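Local coordinates for glutathione S-transferase-like protein (Methylobacillus flagellatus, PDB 4GLT) that binds glutathione within a glutathione S-transferase fold and probably acts as a transferase, at residues S31-V37 with K70-L74; R114-A119 with R158-L163; A125-A129 with Q148-V152. All blocks are in the same frame, centred on the assembly; numbering follows the deposited sequence.

Contact 1: S31-V37 with K70-L74; sequences SPYARKV and KIPVL. With GSH (glutathione), chain E.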
loop_
_atom_site.group_PDB
_atom_site.type_symbol
_atom_site.label_atom_id
_atom_site.label_comp_id
_atom_site.label_asym_id
_atom_site.label_seq_id
_atom_site.Cartn_x
_atom_site.Cartn_y
_atom_site.Cartn_z
ATOM N N SER A 31 13.423 -8.076 2.680
ATOM C CA SER A 31 12.234 -7.273 2.369
ATOM C C SER A 31 12.277 -6.550 1.019
ATOM O O SER A 31 13.048 -5.618 0.852
ATOM C CB SER A 31 11.989 -6.252 3.476
ATOM O OG SER A 31 10.932 -5.391 3.115
ATOM N N PRO A 32 11.412 -6.952 0.066
ATOM C CA PRO A 32 11.437 -6.354 -1.277
ATOM C C PRO A 32 10.918 -4.914 -1.281
ATOM O O PRO A 32 11.253 -4.125 -2.168
ATOM C CB PRO A 32 10.517 -7.271 -2.087
ATOM C CG PRO A 32 9.563 -7.823 -1.084
ATOM C CD PRO A 32 10.335 -7.951 0.209
ATOM N N TYR A 33 10.120 -4.585 -0.275
ATOM C CA TYR A 33 9.631 -3.222 -0.080
ATOM C C TYR A 33 10.752 -2.336 0.435
ATOM O O TYR A 33 10.842 -1.175 0.072
ATOM C CB TYR A 33 8.488 -3.208 0.931
ATOM C CG TYR A 33 7.437 -4.240 0.650
ATOM C CD1 TYR A 33 6.517 -4.047 -0.368
ATOM C CD2 TYR A 33 7.370 -5.414 1.394
ATOM C CE1 TYR A 33 5.542 -4.983 -0.630
ATOM C CE2 TYR A 33 6.402 -6.358 1.138
ATOM C CZ TYR A 33 5.491 -6.137 0.121
ATOM O OH TYR A 33 4.526 -7.076 -0.153
ATOM N N ALA A 34 11.590 -2.899 1.301
ATOM C CA ALA A 34 12.755 -2.199 1.801
ATOM C C ALA A 34 13.719 -1.975 0.645
ATOM O O ALA A 34 14.290 -0.900 0.501
ATOM C CB ALA A 34 13.423 -2.994 2.910
ATOM N N ARG A 35 13.876 -2.998 -0.185
ATOM C CA ARG A 35 14.796 -2.938 -1.303
ATOM C C ARG A 35 14.405 -1.831 -2.281
ATOM O O ARG A 35 15.268 -1.125 -2.802
ATOM C CB ARG A 35 14.869 -4.294 -2.017
ATOM C CG ARG A 35 15.957 -4.355 -3.074
ATOM C CD ARG A 35 15.946 -5.656 -3.861
ATOM N NE ARG A 35 17.109 -5.743 -4.742
ATOM C CZ ARG A 35 17.351 -6.750 -5.575
ATOM N NH1 ARG A 35 16.513 -7.770 -5.655
ATOM N NH2 ARG A 35 18.443 -6.735 -6.316
ATOM N N LYS A 36 13.109 -1.701 -2.543
ATOM C CA LYS A 36 12.606 -0.649 -3.422
ATOM C C LYS A 36 13.047 0.708 -2.861
ATOM O O LYS A 36 13.505 1.584 -3.607
ATOM C CB LYS A 36 11.070 -0.741 -3.552
ATOM C CG LYS A 36 10.424 0.319 -4.447
ATOM C CD LYS A 36 8.892 0.262 -4.406
ATOM C CE LYS A 36 8.390 0.133 -2.969
ATOM N NZ LYS A 36 6.952 0.496 -2.809
ATOM N N VAL A 37 12.924 0.872 -1.542
ATOM C CA VAL A 37 13.368 2.096 -0.868
ATOM C C VAL A 37 14.887 2.287 -0.971
ATOM O O VAL A 37 15.365 3.365 -1.306
ATOM C CB VAL A 37 12.944 2.117 0.620
ATOM C CG1 VAL A 37 13.388 3.406 1.280
ATOM C CG2 VAL A 37 11.440 1.972 0.746
ATOM N N LYS A 70 6.187 -2.601 10.821
ATOM C CA LYS A 70 6.633 -3.059 9.518
ATOM C C LYS A 70 7.807 -2.262 8.961
ATOM O O LYS A 70 7.884 -1.043 9.111
ATOM C CB LYS A 70 5.480 -3.024 8.516
ATOM C CG LYS A 70 4.475 -4.144 8.695
ATOM C CD LYS A 70 3.276 -3.947 7.789
ATOM C CE LYS A 70 2.299 -5.104 7.902
ATOM N NZ LYS A 70 2.822 -6.316 7.215
ATOM N N ILE A 71 8.713 -2.975 8.305
ATOM C CA ILE A 71 9.838 -2.375 7.614
ATOM C C ILE A 71 9.433 -2.245 6.143
ATOM O O ILE A 71 8.602 -3.008 5.680
ATOM C CB ILE A 71 11.081 -3.267 7.787
ATOM C CG1 ILE A 71 11.846 -2.846 9.043
ATOM C CG2 ILE A 71 11.979 -3.210 6.559
ATOM C CD1 ILE A 71 10.970 -2.691 10.270
ATOM N N PRO A 72 9.987 -1.259 5.411
ATOM C CA PRO A 72 10.944 -0.254 5.853
ATOM C C PRO A 72 10.269 0.896 6.601
ATOM O O PRO A 72 9.105 1.190 6.354
ATOM C CB PRO A 72 11.514 0.274 4.535
ATOM C CG PRO A 72 10.387 0.151 3.569
ATOM C CD PRO A 72 9.508 -0.986 4.041
ATOM N N VAL A 73 11.046 1.567 7.440
ATOM C CA VAL A 73 10.676 2.824 8.043
ATOM C C VAL A 73 11.804 3.802 7.806
ATOM O O VAL A 73 12.943 3.473 8.063
ATOM C CB VAL A 73 10.525 2.707 9.539
ATOM C CG1 VAL A 73 9.884 3.938 10.080
ATOM C CG2 VAL A 73 9.735 1.508 9.890
ATOM N N LEU A 74 11.499 5.004 7.330
ATOM C CA LEU A 74 12.504 6.062 7.272
ATOM C C LEU A 74 12.347 6.983 8.474
ATOM O O LEU A 74 11.340 7.685 8.603
ATOM C CB LEU A 74 12.406 6.866 5.968
ATOM C CG LEU A 74 13.582 7.802 5.639
ATOM C CD1 LEU A 74 14.679 7.082 4.863
ATOM C CD2 LEU A 74 13.105 9.004 4.851
HETATM N N1 GSH E . 3.186 -1.997 2.674
HETATM C CA1 GSH E . 4.512 -2.048 3.330
HETATM C C1 GSH E . 5.433 -1.364 2.367
HETATM O O11 GSH E . 6.486 -0.842 2.771
HETATM O O12 GSH E . 5.084 -1.323 1.168
HETATM C CB1 GSH E . 4.892 -3.512 3.622
HETATM C CG1 GSH E . 6.226 -3.652 4.369
HETATM C CD1 GSH E . 6.568 -5.119 4.613
HETATM O OE1 GSH E . 5.756 -5.996 4.355
HETATM N N2 GSH E . 7.782 -5.376 5.117
HETATM C CA2 GSH E . 8.289 -6.681 5.555
HETATM C C2 GSH E . 8.560 -7.649 4.430
HETATM O O2 GSH E . 8.996 -7.256 3.357
HETATM C CB2 GSH E . 7.364 -7.291 6.601
HETATM S SG2 GSH E . 7.402 -6.349 8.143
HETATM N N3 GSH E . 8.323 -8.935 4.670
HETATM C CA3 GSH E . 8.459 -9.959 3.646
HETATM C C3 GSH E . 9.840 -10.582 3.602
HETATM O O31 GSH E . 9.962 -11.723 3.102
HETATM O O32 GSH E . 10.814 -9.935 4.052
#
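Ser31 OG, lying 4.2 Å from Ile71 CG2, is gripped twice: it donates to the cysteinyl carbonyl O2 of glutathione over 2.7 Å and accepts from Ala34 N over 3.2 Å, the latter bond bending to 155° at the hydrogen. The second bond makes Ser31 the N-cap of helix 32-44. One hydroxyl thus ties the start of the helix to the ligand, and it does so because OG lies anti to the backbone N of Ser31 (chi1 174°). This is the glutathione site of a thioredoxin-like domain, marked by the cis peptide bond between Ile71 and Pro72.

The Pro72 ring packs against the start of the helix, from Tyr33 to Val37. Pro72 CG lies 3.5 Å from Val37 CG2, the two side chains meeting at a slant, while its CB packs on the methyl and CA of Ala34. Beside it, Ile71 turns only the CG2 branch to the helix, 3.9 Å from Ala34 CB. No hydrogen bond joins the two segments, so the seam is apolar, with the ligand at the Ser31 side of it; Leu25 and Leu26 of strand 24-27 touch Pro72 and Ile71 respectively.

Tyr33 starts toward Pro72 but swings its ring onto glutathione. One face, offset toward the rim, takes the ligand's CB1; the opposite face takes CG of Pro32, and the cysteinyl carbon C2 sits at the edge in the ring plane. The phenol OH also makes a weak hydrogen bond to Asp124. On the other segment, the backbone of Ile71 runs along the ligand, as the residue before the cis-proline does in this family, although its carbonyl is too tightly placed in the model for its bond to N2 to be certain. The ligand's thiol sulfur SG2 rests 3.6 Å from Lys70 CA.

Contact 2: R114-A119 with R158-L163; sequences RWEALA and RMDQDL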
loop_
_atom_site.group_PDB
_atom_site.type_symbol
_atom_site.label_atom_id
_atom_site.label_comp_id
_atom_site.label_asym_id
_atom_site.label_seq_id
_atom_site.Cartn_x
_atom_site.Cartn_y
_atom_site.Cartn_z
ATOM N N ARG A 114 0.618 3.301 -10.926
ATOM C CA ARG A 114 -0.190 2.126 -11.265
ATOM C C ARG A 114 0.687 0.884 -11.445
ATOM O O ARG A 114 0.465 -0.162 -10.791
ATOM C CB ARG A 114 -1.042 2.396 -12.503
ATOM C CG ARG A 114 -2.243 1.475 -12.649
ATOM C CD ARG A 114 -2.140 0.637 -13.910
ATOM N NE ARG A 114 -1.379 -0.586 -13.708
ATOM C CZ ARG A 114 -0.407 -1.004 -14.509
ATOM N NH1 ARG A 114 -0.059 -0.294 -15.572
ATOM N NH2 ARG A 114 0.221 -2.135 -14.235
ATOM N N TRP A 115 1.703 1.010 -12.300
ATOM C CA TRP A 115 2.736 -0.024 -12.407
ATOM C C TRP A 115 3.187 -0.476 -11.019
ATOM O O TRP A 115 3.163 -1.677 -10.706
ATOM C CB TRP A 115 3.959 0.489 -13.154
ATOM C CG TRP A 115 3.925 0.320 -14.640
ATOM C CD1 TRP A 115 3.559 1.257 -15.550
ATOM C CD2 TRP A 115 4.299 -0.848 -15.391
ATOM N NE1 TRP A 115 3.672 0.750 -16.831
ATOM C CE2 TRP A 115 4.135 -0.535 -16.760
ATOM C CE3 TRP A 115 4.773 -2.115 -15.042
ATOM C CZ2 TRP A 115 4.414 -1.449 -17.776
ATOM C CZ3 TRP A 115 5.041 -3.022 -16.050
ATOM C CH2 TRP A 115 4.864 -2.686 -17.399
ATOM N N GLU A 116 3.603 0.490 -10.195
ATOM C CA GLU A 116 4.136 0.206 -8.846
ATOM C C GLU A 116 3.171 -0.576 -7.952
ATOM O O GLU A 116 3.594 -1.417 -7.149
ATOM C CB GLU A 116 4.533 1.506 -8.135
ATOM C CG GLU A 116 5.074 1.307 -6.721
ATOM C CD GLU A 116 4.985 2.559 -5.855
ATOM O OE1 GLU A 116 4.284 3.511 -6.262
ATOM O OE2 GLU A 116 5.608 2.593 -4.762
ATOM N N ALA A 117 1.883 -0.247 -8.050
ATOM C CA ALA A 117 0.838 -0.943 -7.297
ATOM C C ALA A 117 0.689 -2.369 -7.810
ATOM O O ALA A 117 0.481 -3.300 -7.032
ATOM C CB ALA A 117 -0.488 -0.187 -7.385
ATOM N N LEU A 118 0.830 -2.546 -9.120
ATOM C CA LEU A 118 0.748 -3.879 -9.698
ATOM C C LEU A 118 1.894 -4.723 -9.160
ATOM O O LEU A 118 1.695 -5.846 -8.695
ATOM C CB LEU A 118 0.805 -3.828 -11.225
ATOM C CG LEU A 118 0.684 -5.196 -11.897
ATOM C CD1 LEU A 118 -0.491 -5.959 -11.310
ATOM C CD2 LEU A 118 0.536 -5.039 -13.404
ATOM N N ALA A 119 3.092 -4.156 -9.231
ATOM C CA ALA A 119 4.305 -4.786 -8.727
ATOM C C ALA A 119 4.239 -5.050 -7.223
ATOM O O ALA A 119 4.558 -6.148 -6.762
ATOM C CB ALA A 119 5.516 -3.917 -9.060
ATOM N N ARG A 158 0.564 -9.785 -17.351
ATOM C CA ARG A 158 0.174 -8.433 -17.713
ATOM C C ARG A 158 1.399 -7.546 -17.889
ATOM O O ARG A 158 1.536 -6.856 -18.893
ATOM C CB ARG A 158 -0.762 -7.842 -16.660
ATOM C CG ARG A 158 -1.122 -6.384 -16.896
ATOM C CD ARG A 158 -1.981 -6.242 -18.143
ATOM N NE ARG A 158 -2.241 -4.846 -18.499
ATOM C CZ ARG A 158 -3.262 -4.449 -19.256
ATOM N NH1 ARG A 158 -4.124 -5.340 -19.726
ATOM N NH2 ARG A 158 -3.428 -3.164 -19.542
ATOM N N MET A 159 2.286 -7.544 -16.901
ATOM C CA MET A 159 3.493 -6.747 -17.022
ATOM C C MET A 159 4.219 -7.128 -18.308
ATOM O O MET A 159 4.592 -6.267 -19.113
ATOM C CB MET A 159 4.379 -6.919 -15.793
ATOM C CG MET A 159 3.882 -6.125 -14.595
ATOM S SD MET A 159 4.706 -6.515 -13.043
ATOM C CE MET A 159 3.860 -5.400 -11.925
ATOM N N ASP A 160 4.371 -8.430 -18.523
ATOM C CA ASP A 160 5.110 -8.915 -19.673
ATOM C C ASP A 160 4.515 -8.449 -20.998
ATOM O O ASP A 160 5.251 -8.169 -21.937
ATOM C CB ASP A 160 5.236 -10.439 -19.660
ATOM C CG ASP A 160 6.117 -10.952 -20.788
ATOM O OD1 ASP A 160 5.602 -11.677 -21.662
ATOM O OD2 ASP A 160 7.319 -10.609 -20.812
ATOM N N GLN A 161 3.190 -8.374 -21.074
ATOM C CA GLN A 161 2.531 -7.861 -22.274
ATOM C C GLN A 161 2.775 -6.367 -22.438
ATOM O O GLN A 161 2.919 -5.867 -23.553
ATOM C CB GLN A 161 1.030 -8.124 -22.221
ATOM C CG GLN A 161 0.633 -9.539 -22.582
ATOM C CD GLN A 161 -0.634 -9.966 -21.873
ATOM O OE1 GLN A 161 -1.388 -10.799 -22.375
ATOM N NE2 GLN A 161 -0.877 -9.395 -20.691
ATOM N N ASP A 162 2.817 -5.660 -21.317
ATOM C CA ASP A 162 2.987 -4.219 -21.345
ATOM C C ASP A 162 4.391 -3.787 -21.742
ATOM O O ASP A 162 4.621 -2.617 -22.041
ATOM C CB ASP A 162 2.587 -3.624 -20.002
ATOM C CG ASP A 162 1.105 -3.715 -19.771
ATOM O OD1 ASP A 162 0.402 -4.132 -20.709
ATOM O OD2 ASP A 162 0.639 -3.375 -18.669
ATOM N N LEU A 163 5.324 -4.732 -21.768
ATOM C CA LEU A 163 6.712 -4.407 -22.079
ATOM C C LEU A 163 7.126 -4.920 -23.449
ATOM O O LEU A 163 8.311 -4.969 -23.772
ATOM C CB LEU A 163 7.650 -4.952 -21.001
ATOM C CG LEU A 163 7.573 -4.267 -19.639
ATOM C CD1 LEU A 163 8.459 -4.989 -18.634
ATOM C CD2 LEU A 163 7.952 -2.796 -19.737
#
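The indole of Trp115 takes Met159, Asp162 and Leu163 of the other helix obliquely around its six-membered ring, while NH1 of Arg114 sits over one face, 3.9 Å above the plane and toward the rim. The Arg114 guanidinium in turn has CG of Leu118 at its edge. Trp115 CZ3 approaches Met159 CG at 3.6 Å, the two side chains sliding past each other in opposite directions. CH2 of the same ring meets the CB of Asp162 equally closely, leaving the carboxylate plane 77° from the indole.

That carboxylate is held by its own helix: Arg158 NE bridges to Asp162 OD2 at 3.2 Å, on the syn side but tilted from both planes. Arg114 NH1 adds only a longer-range attraction to this oxygen, which lies well out of its guanidinium plane. Deeper in, Met159 stretches out beyond CG, and CD2 of Leu118 rests 3.7 Å from Met159 CG. Met184 of helix 176-191 packs on Met159 too, and Tyr83 of the second subunit on Leu118.

With their axes 11.9 Å apart, the two segments leave room for these large side chains, a pairing that belongs to the antiparallel helices of the all-helical C-terminal domain of glutathione S-transferases.

Contact 3: A125-A129 with Q148-V152; sequences AAVAA and QLNKV. With GSH (glutathione), chain F.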
loop_
_atom_site.group_PDB
_atom_site.type_symbol
_atom_site.label_atom_id
_atom_site.label_comp_id
_atom_site.label_asym_id
_atom_site.label_seq_id
_atom_site.Cartn_x
_atom_site.Cartn_y
_atom_site.Cartn_z
ATOM N N ALA A 125 1.185 -10.804 -2.950
ATOM C CA ALA A 125 0.590 -12.108 -3.216
ATOM C C ALA A 125 1.614 -13.198 -2.905
ATOM O O ALA A 125 1.295 -14.199 -2.256
ATOM C CB ALA A 125 0.098 -12.192 -4.651
ATOM N N ALA A 126 2.851 -12.966 -3.333
ATOM C CA ALA A 126 3.971 -13.862 -3.053
ATOM C C ALA A 126 4.274 -13.985 -1.564
ATOM O O ALA A 126 4.514 -15.078 -1.061
ATOM C CB ALA A 126 5.209 -13.398 -3.803
ATOM N N VAL A 127 4.287 -12.861 -0.864
ATOM C CA VAL A 127 4.531 -12.884 0.564
ATOM C C VAL A 127 3.455 -13.728 1.222
ATOM O O VAL A 127 3.723 -14.503 2.154
ATOM C CB VAL A 127 4.522 -11.461 1.163
ATOM C CG1 VAL A 127 4.347 -11.505 2.680
ATOM C CG2 VAL A 127 5.800 -10.733 0.789
ATOM N N ALA A 128 2.234 -13.575 0.719
ATOM C CA ALA A 128 1.088 -14.277 1.276
ATOM C C ALA A 128 1.309 -15.770 1.131
ATOM O O ALA A 128 1.267 -16.526 2.106
ATOM C CB ALA A 128 -0.185 -13.853 0.564
ATOM N N ALA A 129 1.559 -16.187 -0.103
ATOM C CA ALA A 129 1.870 -17.571 -0.381
ATOM C C ALA A 129 2.980 -18.056 0.556
ATOM O O ALA A 129 2.784 -18.993 1.336
ATOM C CB ALA A 129 2.278 -17.729 -1.836
ATOM N N GLN A 148 -3.257 -17.021 -4.354
ATOM C CA GLN A 148 -2.251 -15.962 -4.362
ATOM C C GLN A 148 -1.269 -16.119 -5.517
ATOM O O GLN A 148 -0.941 -15.150 -6.208
ATOM C CB GLN A 148 -1.491 -15.950 -3.033
ATOM C CG GLN A 148 -2.373 -15.721 -1.821
ATOM C CD GLN A 148 -3.054 -14.366 -1.858
ATOM O OE1 GLN A 148 -4.059 -14.145 -1.192
ATOM N NE2 GLN A 148 -2.508 -13.456 -2.644
ATOM N N LEU A 149 -0.791 -17.341 -5.728
ATOM C CA LEU A 149 0.137 -17.592 -6.823
ATOM C C LEU A 149 -0.607 -17.372 -8.133
ATOM O O LEU A 149 -0.003 -17.168 -9.192
ATOM C CB LEU A 149 0.744 -18.996 -6.725
ATOM C CG LEU A 149 1.615 -19.200 -5.475
ATOM C CD1 LEU A 149 2.275 -20.573 -5.425
ATOM C CD2 LEU A 149 2.665 -18.107 -5.372
ATOM N N ASN A 150 -1.931 -17.385 -8.050
ATOM C CA ASN A 150 -2.748 -16.967 -9.179
ATOM C C ASN A 150 -2.591 -15.484 -9.489
ATOM O O ASN A 150 -2.441 -15.109 -10.646
ATOM C CB ASN A 150 -4.219 -17.312 -8.951
ATOM C CG ASN A 150 -4.600 -18.624 -9.587
ATOM O OD1 ASN A 150 -3.920 -19.099 -10.495
ATOM N ND2 ASN A 150 -5.689 -19.222 -9.116
ATOM N N LYS A 151 -2.626 -14.640 -8.458
ATOM C CA LYS A 151 -2.460 -13.200 -8.667
ATOM C C LYS A 151 -1.101 -12.908 -9.300
ATOM O O LYS A 151 -0.977 -12.039 -10.174
ATOM C CB LYS A 151 -2.600 -12.435 -7.343
ATOM C CG LYS A 151 -3.950 -12.589 -6.661
ATOM C CD LYS A 151 -3.942 -12.050 -5.242
ATOM C CE LYS A 151 -5.202 -12.468 -4.487
ATOM N NZ LYS A 151 -6.445 -11.932 -5.117
ATOM N N VAL A 152 -0.087 -13.636 -8.839
ATOM C CA VAL A 152 1.283 -13.518 -9.333
ATOM C C VAL A 152 1.370 -13.763 -10.835
ATOM O O VAL A 152 1.844 -12.909 -11.591
ATOM C CB VAL A 152 2.194 -14.519 -8.594
ATOM C CG1 VAL A 152 3.597 -14.545 -9.176
ATOM C CG2 VAL A 152 2.225 -14.182 -7.122
HETATM N N1 GSH F . -4.824 -2.668 -1.116
HETATM C CA1 GSH F . -5.834 -2.489 -2.185
HETATM C C1 GSH F . -6.476 -1.129 -2.097
HETATM O O11 GSH F . -7.279 -0.838 -3.003
HETATM O O12 GSH F . -6.186 -0.342 -1.158
HETATM C CB1 GSH F . -6.869 -3.624 -2.248
HETATM C CG1 GSH F . -7.654 -3.888 -0.964
HETATM C CD1 GSH F . -8.311 -5.259 -0.982
HETATM O OE1 GSH F . -7.635 -6.266 -0.845
HETATM N N2 GSH F . -9.639 -5.329 -1.138
HETATM C CA2 GSH F . -10.361 -6.584 -0.956
HETATM C C2 GSH F . -10.312 -7.484 -2.162
HETATM O O2 GSH F . -10.702 -7.089 -3.252
HETATM C CB2 GSH F . -11.811 -6.304 -0.564
HETATM S SG2 GSH F . -11.914 -5.529 1.079
HETATM N N3 GSH F . -9.817 -8.717 -1.974
HETATM C CA3 GSH F . -9.934 -9.741 -3.003
HETATM C C3 GSH F . -8.779 -10.729 -3.065
HETATM O O31 GSH F . -7.718 -10.490 -2.440
HETATM O O32 GSH F . -8.928 -11.769 -3.750
#
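The segments 125-129 and 148-152 of helices 106-133 and 142-162 run antiparallel, their axes 8.2 Å apart at closest and 152° between directions, with CA of Ala125 only 4.9 Å from CA of Gln148. Such closeness is possible because one partner presents alanines, and the pair belongs to the helical bundle of the glutathione S-transferase C-terminal domain.

Gln148 lies across the alanine ridge. Bent at chi2 (-63°), Gln148 lays CG 3.7 Å from Ala128 CB and folds the amide back toward Ala125, whose CB is 3.5 Å from Gln148 NE2. Gln148 CB meanwhile presses on the carbonyl oxygen of Ala125, an atom already engaged by Ala129 N within its helix. Toward one end Ala129 CB receives CD2 of Leu149 at 3.6 Å; toward the other, the Ala125 methyl touches both CB of Lys151 and CG2 of Val152. No hydrogen bond links the segments, so they meet through van der Waals contact. Ala126 faces helix 176-191, touching Tyr187 and Leu188.

Lys151 starts toward Ala125 and then leads away to the dimer interface, reaching a glutathione that is also bound by Ser85, Ile71 and Lys70 of the second subunit. There Leu68 O of that subunit accepts a bond from the same ammonium. Bent at its last torsion, Lys151 brings NZ into a 2.8 Å hydrogen bond with O32 of the glycyl carboxylate of glutathione.

The three contacts step from the thioredoxin-like domain into the helical one. Contact 1 frames the glutathione pocket and joins both others across the domain boundary: Lys36 NZ forms a 3.2 Å salt bridge with Glu116 OE2 of contact 2, and Tyr33 OH packs 4.0 Å from Val127 CG2 of contact 3, where Val127 also borders the ligand. Contacts 2 and 3 share helices 106-133 and 142-162, contact 3 nested within the loop that contact 2 closes; their centres are about 15 Å apart, their nearest atoms about 6 Å. The dimer adds a further link, since Lys70 of contact 1 packs on Lys151 of the second subunit, the same residue that in contact 3 reaches the partner's glutathione.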